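PDB 3C0T: mediator of RNA polymerase II transcription subunit 18 from Schizosaccharomyces pombe, which forms part of the Mediator complex, a coactivator that relays signals from gene-specific regulators to the basal RNA polymerase II transcription machinery. Local coordinates for residues A[140-145]-A[163-168]; A[33-38]-A[123-128]; A[24-29]-A[131-136]. All blocks are in the same frame, centred on the assembly; numbering follows the deposited sequence.

Contact 1 (A[140-145]-A[163-168])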
loop_
_atom_site.group_PDB
_atom_site.type_symbol
_atom_site.label_atom_id
_atom_site.label_comp_id
_atom_site.label_asym_id
_atom_site.label_seq_id
_atom_site.Cartn_x
_atom_site.Cartn_y
_atom_site.Cartn_z
ATOM N N ILE A 140 5.404 -5.116 -5.254
ATOM C CA ILE A 140 4.438 -5.939 -5.972
ATOM C C ILE A 140 3.744 -6.699 -4.846
ATOM O O ILE A 140 4.381 -7.438 -4.093
ATOM C CB ILE A 140 5.124 -6.887 -6.999
ATOM C CG1 ILE A 140 4.060 -7.673 -7.770
ATOM C CG2 ILE A 140 6.115 -7.804 -6.314
ATOM C CD1 ILE A 140 4.606 -8.382 -9.003
ATOM N N TYR A 141 2.438 -6.501 -4.712
ATOM C CA TYR A 141 1.723 -7.117 -3.603
ATOM C C TYR A 141 0.299 -7.551 -3.873
ATOM O O TYR A 141 -0.288 -7.256 -4.910
ATOM C CB TYR A 141 1.681 -6.146 -2.420
ATOM C CG TYR A 141 0.801 -4.933 -2.665
ATOM C CD1 TYR A 141 1.275 -3.826 -3.376
ATOM C CD2 TYR A 141 -0.512 -4.891 -2.191
ATOM C CE1 TYR A 141 0.468 -2.711 -3.605
ATOM C CE2 TYR A 141 -1.330 -3.779 -2.417
ATOM C CZ TYR A 141 -0.835 -2.692 -3.124
ATOM O OH TYR A 141 -1.639 -1.583 -3.343
ATOM N N GLN A 142 -0.257 -8.230 -2.879
ATOM C CA GLN A 142 -1.618 -8.721 -2.934
ATOM C C GLN A 142 -2.259 -8.304 -1.619
ATOM O O GLN A 142 -1.600 -8.330 -0.576
ATOM C CB GLN A 142 -1.598 -10.240 -3.060
ATOM C CG GLN A 142 -2.802 -10.805 -3.777
ATOM C CD GLN A 142 -2.528 -12.178 -4.327
ATOM O OE1 GLN A 142 -2.294 -13.133 -3.571
ATOM N NE2 GLN A 142 -2.533 -12.290 -5.655
ATOM N N THR A 143 -3.518 -7.884 -1.645
ATOM C CA THR A 143 -4.139 -7.509 -0.388
ATOM C C THR A 143 -5.037 -8.658 0.066
ATOM O O THR A 143 -5.909 -9.134 -0.669
ATOM C CB THR A 143 -4.884 -6.136 -0.482
ATOM O OG1 THR A 143 -6.293 -6.334 -0.501
ATOM C CG2 THR A 143 -4.449 -5.382 -1.703
ATOM N N LEU A 144 -4.760 -9.129 1.278
ATOM C CA LEU A 144 -5.463 -10.256 1.868
ATOM C C LEU A 144 -6.407 -9.897 3.005
ATOM O O LEU A 144 -6.432 -8.762 3.473
ATOM C CB LEU A 144 -4.431 -11.279 2.347
ATOM C CG LEU A 144 -3.811 -12.264 1.336
ATOM C CD1 LEU A 144 -4.137 -11.884 -0.104
ATOM C CD2 LEU A 144 -2.307 -12.324 1.565
ATOM N N ILE A 145 -7.172 -10.889 3.449
ATOM C CA ILE A 145 -8.141 -10.727 4.526
ATOM C C ILE A 145 -7.864 -11.756 5.614
ATOM O O ILE A 145 -7.757 -12.946 5.331
ATOM C CB ILE A 145 -9.594 -10.953 3.998
ATOM C CG1 ILE A 145 -9.892 -9.991 2.845
ATOM C CG2 ILE A 145 -10.607 -10.749 5.116
ATOM C CD1 ILE A 145 -9.756 -8.537 3.231
ATOM N N GLN A 163 -7.403 -12.885 -8.194
ATOM C CA GLN A 163 -6.846 -11.602 -7.803
ATOM C C GLN A 163 -5.481 -11.303 -8.405
ATOM O O GLN A 163 -4.545 -12.086 -8.257
ATOM C CB GLN A 163 -6.735 -11.570 -6.285
ATOM C CG GLN A 163 -6.525 -10.207 -5.703
ATOM C CD GLN A 163 -6.608 -10.240 -4.200
ATOM O OE1 GLN A 163 -7.597 -10.703 -3.644
ATOM N NE2 GLN A 163 -5.569 -9.756 -3.531
ATOM N N PRO A 164 -5.350 -10.167 -9.102
ATOM C CA PRO A 164 -4.055 -9.824 -9.694
ATOM C C PRO A 164 -3.144 -9.235 -8.612
ATOM O O PRO A 164 -3.614 -8.851 -7.533
ATOM C CB PRO A 164 -4.424 -8.777 -10.735
ATOM C CG PRO A 164 -5.545 -8.046 -10.050
ATOM C CD PRO A 164 -6.376 -9.184 -9.492
ATOM N N TRP A 165 -1.844 -9.189 -8.890
ATOM C CA TRP A 165 -0.901 -8.593 -7.955
ATOM C C TRP A 165 -0.844 -7.130 -8.350
ATOM O O TRP A 165 -0.984 -6.795 -9.531
ATOM C CB TRP A 165 0.485 -9.204 -8.099
ATOM C CG TRP A 165 0.591 -10.587 -7.549
ATOM C CD1 TRP A 165 0.169 -11.738 -8.143
ATOM C CD2 TRP A 165 1.152 -10.966 -6.285
ATOM N NE1 TRP A 165 0.432 -12.817 -7.329
ATOM C CE2 TRP A 165 1.035 -12.373 -6.183
ATOM C CE3 TRP A 165 1.742 -10.258 -5.232
ATOM C CZ2 TRP A 165 1.490 -13.089 -5.066
ATOM C CZ3 TRP A 165 2.198 -10.972 -4.114
ATOM C CH2 TRP A 165 2.066 -12.375 -4.044
ATOM N N ILE A 166 -0.660 -6.257 -7.371
ATOM C CA ILE A 166 -0.584 -4.832 -7.650
ATOM C C ILE A 166 0.874 -4.408 -7.656
ATOM O O ILE A 166 1.646 -4.802 -6.776
ATOM C CB ILE A 166 -1.361 -4.013 -6.591
ATOM C CG1 ILE A 166 -2.855 -4.321 -6.700
ATOM C CG2 ILE A 166 -1.109 -2.510 -6.780
ATOM C CD1 ILE A 166 -3.703 -3.611 -5.671
ATOM N N LEU A 167 1.249 -3.625 -8.665
ATOM C CA LEU A 167 2.611 -3.117 -8.791
ATOM C C LEU A 167 2.553 -1.636 -8.458
ATOM O O LEU A 167 1.972 -0.856 -9.211
ATOM C CB LEU A 167 3.134 -3.286 -10.221
ATOM C CG LEU A 167 4.394 -4.136 -10.433
ATOM C CD1 LEU A 167 4.920 -3.881 -11.829
ATOM C CD2 LEU A 167 5.475 -3.789 -9.428
ATOM N N HIS A 168 3.156 -1.250 -7.337
ATOM C CA HIS A 168 3.155 0.143 -6.896
ATOM C C HIS A 168 4.579 0.693 -6.842
ATOM O O HIS A 168 5.416 0.202 -6.079
ATOM C CB HIS A 168 2.503 0.237 -5.511
ATOM C CG HIS A 168 2.368 1.635 -4.986
ATOM N ND1 HIS A 168 1.863 1.911 -3.734
ATOM C CD2 HIS A 168 2.669 2.833 -5.539
ATOM C CE1 HIS A 168 1.859 3.217 -3.538
ATOM N NE2 HIS A 168 2.344 3.800 -4.617
HETATM O O HOH W 1 -4.081 -7.866 -4.602
#
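Tyr141 and Ile166 form a hydrogen-bonded pair between strands 136-146 and 165-173, antiparallel neighbours in the closed antiparallel beta barrel of this CYTH-clan protein. Ile166 N donates to Tyr141 O at 2.7 Å, and the bond is nearly straight. Tyr141 N returns a bond to Ile166 O. Both side chains rise on the same face of the sheet. Tyr141 CG stands between the backbone N and the carbonyl carbon (chi1 69°), which leans the ring toward the partner strand. One ring face then lies against Ile166. Its CB makes a CH-pi contact 3.9 Å from the centroid of the Tyr141 ring. Its CG2 touches Tyr141 CE1 at 3.6 Å. His168 CB sits at the edge of the same ring. An apolar side chain from the chain of another protein also packs on Tyr141.

The other face of the sheet carries Gln142 and Trp165. Gln142 CB lies over the six-membered ring of Trp165, 4.1 Å from its centroid. The Gln142 amide continues across the indole, with the two planes 30° apart. Gln142 NE2 and Trp165 NE1 are both donors and do not hydrogen-bond; Gln142 NE2 rests 3.4 Å above the indole plane, toward its rim. The Phe15 ring stacks on Trp165.

Gln163 reaches across with an extended chain. Its OE1 accepts from Met159 N and Asn160 N, so the amide is gripped at both ends and its rotation is fixed. Gln163 NE2 donates to Thr143 O at 2.9 Å, tilted from the carbonyl plane. It also donates to a water that accepts from Thr143 N and donates to Pro164 O.

Contact 2 (A[33-38]-A[123-128])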
loop_
_atom_site.group_PDB
_atom_site.type_symbol
_atom_site.label_atom_id
_atom_site.label_comp_id
_atom_site.label_asym_id
_atom_site.label_seq_id
_atom_site.Cartn_x
_atom_site.Cartn_y
_atom_site.Cartn_z
ATOM N N LEU A 33 5.087 -8.127 4.658
ATOM C CA LEU A 33 3.914 -8.741 5.275
ATOM C C LEU A 33 3.468 -7.750 6.347
ATOM O O LEU A 33 4.061 -7.682 7.424
ATOM C CB LEU A 33 4.230 -10.100 5.900
ATOM C CG LEU A 33 2.936 -10.850 6.256
ATOM C CD1 LEU A 33 2.208 -11.238 4.970
ATOM C CD2 LEU A 33 3.246 -12.095 7.076
ATOM N N GLU A 34 2.431 -6.975 6.035
ATOM C CA GLU A 34 1.926 -5.949 6.949
ATOM C C GLU A 34 0.457 -6.118 7.322
ATOM O O GLU A 34 -0.351 -6.594 6.519
ATOM C CB GLU A 34 2.100 -4.558 6.317
ATOM C CG GLU A 34 3.480 -4.297 5.728
ATOM C CD GLU A 34 3.530 -3.060 4.835
ATOM O OE1 GLU A 34 2.524 -2.752 4.151
ATOM O OE2 GLU A 34 4.594 -2.407 4.795
ATOM N N PHE A 35 0.118 -5.722 8.542
ATOM C CA PHE A 35 -1.263 -5.777 8.997
ATOM C C PHE A 35 -1.712 -4.316 9.082
ATOM O O PHE A 35 -1.089 -3.506 9.778
ATOM C CB PHE A 35 -1.367 -6.432 10.376
ATOM C CG PHE A 35 -2.740 -6.950 10.693
ATOM C CD1 PHE A 35 -3.021 -8.314 10.623
ATOM C CD2 PHE A 35 -3.766 -6.074 11.022
ATOM C CE1 PHE A 35 -4.312 -8.799 10.875
ATOM C CE2 PHE A 35 -5.064 -6.547 11.275
ATOM C CZ PHE A 35 -5.334 -7.913 11.200
ATOM N N TRP A 36 -2.774 -3.981 8.357
ATOM C CA TRP A 36 -3.299 -2.622 8.345
ATOM C C TRP A 36 -4.680 -2.562 8.964
ATOM O O TRP A 36 -5.542 -3.381 8.642
ATOM C CB TRP A 36 -3.424 -2.089 6.912
ATOM C CG TRP A 36 -2.137 -1.785 6.228
ATOM C CD1 TRP A 36 -1.308 -2.675 5.608
ATOM C CD2 TRP A 36 -1.522 -0.494 6.085
ATOM N NE1 TRP A 36 -0.223 -2.022 5.090
ATOM C CE2 TRP A 36 -0.326 -0.683 5.362
ATOM C CE3 TRP A 36 -1.867 0.801 6.496
ATOM C CZ2 TRP A 36 0.534 0.375 5.034
ATOM C CZ3 TRP A 36 -1.010 1.860 6.173
ATOM C CH2 TRP A 36 0.177 1.637 5.444
ATOM N N VAL A 37 -4.889 -1.590 9.847
ATOM C CA VAL A 37 -6.200 -1.384 10.455
ATOM C C VAL A 37 -6.489 0.102 10.229
ATOM O O VAL A 37 -5.650 0.965 10.511
ATOM C CB VAL A 37 -6.222 -1.728 11.980
ATOM C CG1 VAL A 37 -5.417 -2.984 12.235
ATOM C CG2 VAL A 37 -5.680 -0.577 12.796
ATOM N N VAL A 38 -7.663 0.395 9.688
ATOM C CA VAL A 38 -8.030 1.770 9.399
ATOM C C VAL A 38 -9.124 2.279 10.330
ATOM O O VAL A 38 -10.082 1.565 10.615
ATOM C CB VAL A 38 -8.491 1.886 7.929
ATOM C CG1 VAL A 38 -8.820 3.330 7.587
ATOM C CG2 VAL A 38 -7.406 1.346 7.006
ATOM N N GLU A 123 -9.907 -3.533 8.012
ATOM C CA GLU A 123 -8.537 -3.991 8.148
ATOM C C GLU A 123 -8.203 -4.980 7.044
ATOM O O GLU A 123 -9.090 -5.616 6.470
ATOM C CB GLU A 123 -8.326 -4.665 9.502
ATOM C CG GLU A 123 -9.162 -5.928 9.708
ATOM C CD GLU A 123 -8.847 -6.619 11.019
ATOM O OE1 GLU A 123 -8.489 -5.918 11.986
ATOM O OE2 GLU A 123 -8.964 -7.857 11.092
ATOM N N TYR A 124 -6.917 -5.098 6.745
ATOM C CA TYR A 124 -6.470 -6.035 5.729
ATOM C C TYR A 124 -4.991 -6.322 5.902
ATOM O O TYR A 124 -4.306 -5.707 6.728
ATOM C CB TYR A 124 -6.741 -5.503 4.305
ATOM C CG TYR A 124 -6.208 -4.117 4.043
ATOM C CD1 TYR A 124 -6.939 -2.994 4.413
ATOM C CD2 TYR A 124 -4.949 -3.929 3.460
ATOM C CE1 TYR A 124 -6.437 -1.713 4.215
ATOM C CE2 TYR A 124 -4.434 -2.653 3.252
ATOM C CZ TYR A 124 -5.186 -1.546 3.634
ATOM O OH TYR A 124 -4.698 -0.275 3.427
ATOM N N ILE A 125 -4.511 -7.270 5.116
ATOM C CA ILE A 125 -3.125 -7.682 5.170
ATOM C C ILE A 125 -2.475 -7.496 3.804
ATOM O O ILE A 125 -3.107 -7.731 2.773
ATOM C CB ILE A 125 -3.039 -9.164 5.603
ATOM C CG1 ILE A 125 -3.356 -9.270 7.098
ATOM C CG2 ILE A 125 -1.664 -9.743 5.268
ATOM C CD1 ILE A 125 -3.441 -10.695 7.617
ATOM N N ILE A 126 -1.228 -7.033 3.801
ATOM C CA ILE A 126 -0.495 -6.847 2.556
ATOM C C ILE A 126 0.629 -7.873 2.505
ATOM O O ILE A 126 1.452 -7.976 3.428
ATOM C CB ILE A 126 0.135 -5.435 2.419
ATOM C CG1 ILE A 126 -0.957 -4.359 2.334
ATOM C CG2 ILE A 126 0.989 -5.375 1.153
ATOM C CD1 ILE A 126 -1.965 -4.584 1.218
ATOM N N GLN A 127 0.637 -8.630 1.414
ATOM C CA GLN A 127 1.621 -9.662 1.156
ATOM C C GLN A 127 2.337 -9.292 -0.141
ATOM O O GLN A 127 1.681 -9.049 -1.159
ATOM C CB GLN A 127 0.907 -11.002 0.960
ATOM C CG GLN A 127 1.789 -12.123 0.417
ATOM C CD GLN A 127 0.974 -13.245 -0.229
ATOM O OE1 GLN A 127 1.229 -14.419 0.010
ATOM N NE2 GLN A 127 -0.001 -12.882 -1.053
ATOM N N GLY A 128 3.666 -9.261 -0.126
ATOM C CA GLY A 128 4.369 -8.927 -1.348
ATOM C C GLY A 128 5.873 -8.833 -1.235
ATOM O O GLY A 128 6.469 -9.215 -0.218
#
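Trp36 CB lies over one face of the Tyr124 ring, 3.9 Å from its centroid, in a CH-pi contact. The two side chains run side by side and point the same way. Their planes are only 8° apart, but the rings are slid so far that they barely overlap. The centroids of the Trp36 five-membered ring and the Tyr124 ring are 5.1 Å apart. Tyr124 owes this position to its chi1 of 52°, which places CG between the backbone N and the carbonyl carbon. Ile126 CG1 meets Trp36 CD1 at 3.7 Å, and Val38 CG2 comes obliquely to Tyr124 CE1. Apolar side chains from the chain of another protein pack on Tyr124 and Ile126.

On the other face of the sheet, Phe35 CD1 touches Ile125 CG1 at 3.7 Å. Leu33 CD1 extends this apolar patch to Ile125 CG2.

The backbones are regular antiparallel strands, 27-41 and 118-133, neighbours in the closed antiparallel beta barrel. Glu34 with Ile126 and Trp36 with Tyr124 are the hydrogen-bonded pairs. Trp36 N to Tyr124 O is the shortest of the four backbone bonds, at 2.8 Å.

Two carboxylates follow, each with its arginine. Glu123 brings its carboxylate to the edge of the Phe35 ring, with the two planes close to perpendicular. Glu123 OE1 is 3.6 Å from Phe35 CE2, and it also forms a salt bridge with Arg150. On the Trp36 face, the indole N-H of Trp36 is used within its own strand. Trp36 NE1 donates to Glu34 OE1 at 3.0 Å, roughly in the ring plane but from above the carboxylate plane. Arg139 makes a salt bridge to the same Glu34 OE1.

Contact 3 (A[24-29]-A[131-136])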
loop_
_atom_site.group_PDB
_atom_site.type_symbol
_atom_site.label_atom_id
_atom_site.label_comp_id
_atom_site.label_asym_id
_atom_site.label_seq_id
_atom_site.Cartn_x
_atom_site.Cartn_y
_atom_site.Cartn_z
ATOM N N LYS A 24 15.962 -9.426 -12.060
ATOM C CA LYS A 24 17.018 -9.303 -13.044
ATOM C C LYS A 24 17.388 -7.840 -13.287
ATOM O O LYS A 24 18.542 -7.537 -13.581
ATOM C CB LYS A 24 16.580 -9.957 -14.357
ATOM C CG LYS A 24 17.480 -9.661 -15.550
ATOM C CD LYS A 24 16.961 -10.359 -16.802
ATOM C CE LYS A 24 17.567 -9.776 -18.081
ATOM N NZ LYS A 24 17.088 -8.380 -18.351
ATOM N N THR A 25 16.420 -6.933 -13.146
ATOM C CA THR A 25 16.685 -5.521 -13.395
ATOM C C THR A 25 16.779 -4.594 -12.186
ATOM O O THR A 25 17.349 -3.508 -12.297
ATOM C CB THR A 25 15.636 -4.924 -14.360
ATOM O OG1 THR A 25 14.371 -4.826 -13.699
ATOM C CG2 THR A 25 15.479 -5.807 -15.585
ATOM N N LEU A 26 16.248 -5.005 -11.036
ATOM C CA LEU A 26 16.274 -4.146 -9.854
ATOM C C LEU A 26 17.030 -4.732 -8.676
ATOM O O LEU A 26 17.459 -5.885 -8.709
ATOM C CB LEU A 26 14.844 -3.845 -9.398
ATOM C CG LEU A 26 13.876 -3.309 -10.450
ATOM C CD1 LEU A 26 12.505 -3.108 -9.830
ATOM C CD2 LEU A 26 14.406 -1.992 -11.001
ATOM N N ASP A 27 17.195 -3.923 -7.636
ATOM C CA ASP A 27 17.846 -4.387 -6.423
ATOM C C ASP A 27 16.749 -4.912 -5.490
ATOM O O ASP A 27 15.601 -4.451 -5.535
ATOM C CB ASP A 27 18.617 -3.253 -5.738
ATOM C CG ASP A 27 19.834 -2.795 -6.546
ATOM O OD1 ASP A 27 20.442 -3.630 -7.258
ATOM O OD2 ASP A 27 20.191 -1.600 -6.458
ATOM N N GLY A 28 17.107 -5.873 -4.647
ATOM C CA GLY A 28 16.143 -6.454 -3.738
ATOM C C GLY A 28 15.976 -7.915 -4.105
ATOM O O GLY A 28 16.850 -8.477 -4.759
ATOM N N PRO A 29 14.855 -8.552 -3.741
ATOM C CA PRO A 29 13.736 -7.959 -3.004
ATOM C C PRO A 29 13.771 -8.270 -1.520
ATOM O O PRO A 29 14.623 -9.019 -1.046
ATOM C CB PRO A 29 12.535 -8.609 -3.665
ATOM C CG PRO A 29 13.022 -10.033 -3.818
ATOM C CD PRO A 29 14.488 -9.888 -4.252
ATOM N N TYR A 131 11.316 -4.008 -4.045
ATOM C CA TYR A 131 12.587 -3.814 -4.720
ATOM C C TYR A 131 12.956 -2.332 -4.643
ATOM O O TYR A 131 12.156 -1.518 -4.182
ATOM C CB TYR A 131 12.488 -4.231 -6.184
ATOM C CG TYR A 131 12.306 -5.711 -6.417
ATOM C CD1 TYR A 131 11.042 -6.304 -6.345
ATOM C CD2 TYR A 131 13.395 -6.517 -6.754
ATOM C CE1 TYR A 131 10.870 -7.667 -6.612
ATOM C CE2 TYR A 131 13.234 -7.876 -7.020
ATOM C CZ TYR A 131 11.971 -8.440 -6.951
ATOM O OH TYR A 131 11.816 -9.770 -7.260
ATOM N N PHE A 132 14.165 -1.987 -5.089
ATOM C CA PHE A 132 14.633 -0.600 -5.063
ATOM C C PHE A 132 15.524 -0.328 -6.268
ATOM O O PHE A 132 16.246 -1.213 -6.729
ATOM C CB PHE A 132 15.449 -0.310 -3.791
ATOM C CG PHE A 132 14.948 -1.026 -2.566
ATOM C CD1 PHE A 132 15.256 -2.374 -2.354
ATOM C CD2 PHE A 132 14.113 -0.375 -1.650
ATOM C CE1 PHE A 132 14.728 -3.073 -1.242
ATOM C CE2 PHE A 132 13.580 -1.062 -0.535
ATOM C CZ PHE A 132 13.887 -2.412 -0.334
ATOM N N PHE A 133 15.468 0.901 -6.772
ATOM C CA PHE A 133 16.294 1.316 -7.901
ATOM C C PHE A 133 16.045 2.802 -8.189
ATOM O O PHE A 133 14.928 3.304 -7.991
ATOM C CB PHE A 133 15.982 0.466 -9.136
ATOM C CG PHE A 133 17.194 0.135 -9.964
ATOM C CD1 PHE A 133 18.260 -0.571 -9.408
ATOM C CD2 PHE A 133 17.276 0.530 -11.299
ATOM C CE1 PHE A 133 19.400 -0.883 -10.172
ATOM C CE2 PHE A 133 18.410 0.224 -12.074
ATOM C CZ PHE A 133 19.473 -0.485 -11.501
ATOM N N PHE A 134 17.089 3.504 -8.631
ATOM C CA PHE A 134 16.994 4.932 -8.937
ATOM C C PHE A 134 16.316 5.694 -7.818
ATOM O O PHE A 134 15.508 6.594 -8.073
ATOM C CB PHE A 134 16.214 5.157 -10.237
ATOM C CG PHE A 134 16.968 4.753 -11.471
ATOM C CD1 PHE A 134 16.420 3.844 -12.371
ATOM C CD2 PHE A 134 18.234 5.281 -11.730
ATOM C CE1 PHE A 134 17.123 3.463 -13.519
ATOM C CE2 PHE A 134 18.946 4.910 -12.866
ATOM C CZ PHE A 134 18.394 4.000 -13.766
ATOM N N ASP A 135 16.632 5.327 -6.580
ATOM C CA ASP A 135 16.039 5.987 -5.425
ATOM C C ASP A 135 14.521 5.901 -5.326
ATOM O O ASP A 135 13.877 6.775 -4.743
ATOM C CB ASP A 135 16.439 7.452 -5.406
ATOM C CG ASP A 135 17.518 7.727 -4.416
ATOM O OD1 ASP A 135 18.667 7.280 -4.648
ATOM O OD2 ASP A 135 17.202 8.383 -3.395
ATOM N N THR A 136 13.941 4.867 -5.915
ATOM C CA THR A 136 12.499 4.691 -5.836
ATOM C C THR A 136 12.261 3.279 -5.319
ATOM O O THR A 136 13.161 2.436 -5.351
ATOM C CB THR A 136 11.811 4.830 -7.212
ATOM O OG1 THR A 136 12.098 3.669 -8.000
ATOM C CG2 THR A 136 12.302 6.067 -7.938
#
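Asp27 and Phe132 pair through two backbone hydrogen bonds, Asp27 N to Phe132 O at 3.0 Å and Phe132 N to Asp27 O at 2.9 Å. They join strands 27-41 and 118-133, whose short runs 27-29 and 131-133 are antiparallel at 167°. A type I' turn from Phe133 to Thr136 then closes a beta hairpin with strand 136-146. Phe133 O accepts from both the N and the OG1 of Thr136. Gly28 has backbone angles that call for glycine, and a cis peptide follows before Pro29.

That proline lies flat on Tyr131. Tyr131 CG is anti to the carbonyl carbon (chi1 -68°), which turns the ring against it. Pro29 CB sits over the ring centre, 3.4 Å from the centroid. Tyr131 also packs on Leu22 of helix 15-25, and Tyr131 OH hydrogen-bonds Ser23 OG there. An alanine at Tyr131 is likely to leave Pro29 CB without a ring face and Ser23 OG without its hydroxyl partner. Leu26 CD1 meets Tyr131 CB, while Leu26 CD2 presses on Phe133 CB at 3.5 Å. The carboxylate of Asp27 stands at the edge of the Phe133 ring, and Thr25 O lies over one face of it.

In the fold
All three contacts belong to one closed antiparallel beta barrel. Contacts 2 and 3 use the same two strands, 27-41 and 118-133, with centres about 22 Å apart. Contact 3 lies where helix 15-25 runs into strand 27-41. Contacts 1 and 2 are closer, their centres about 11 Å apart, because strands 118-133 and 136-146 are neighbours. Probable backbone hydrogen bonds join them, Leu144 N to Ile125 O at 2.6 Å and Gln142 N to Gln127 O at 2.7 Å. The hairpin turn of contact 3 leads into the strand of contact 1, about 18 Å away between centres. Tyr141, Thr143, Tyr124 and Ile126 share the sheet face toward the barrel interior and meet another protein's chain there.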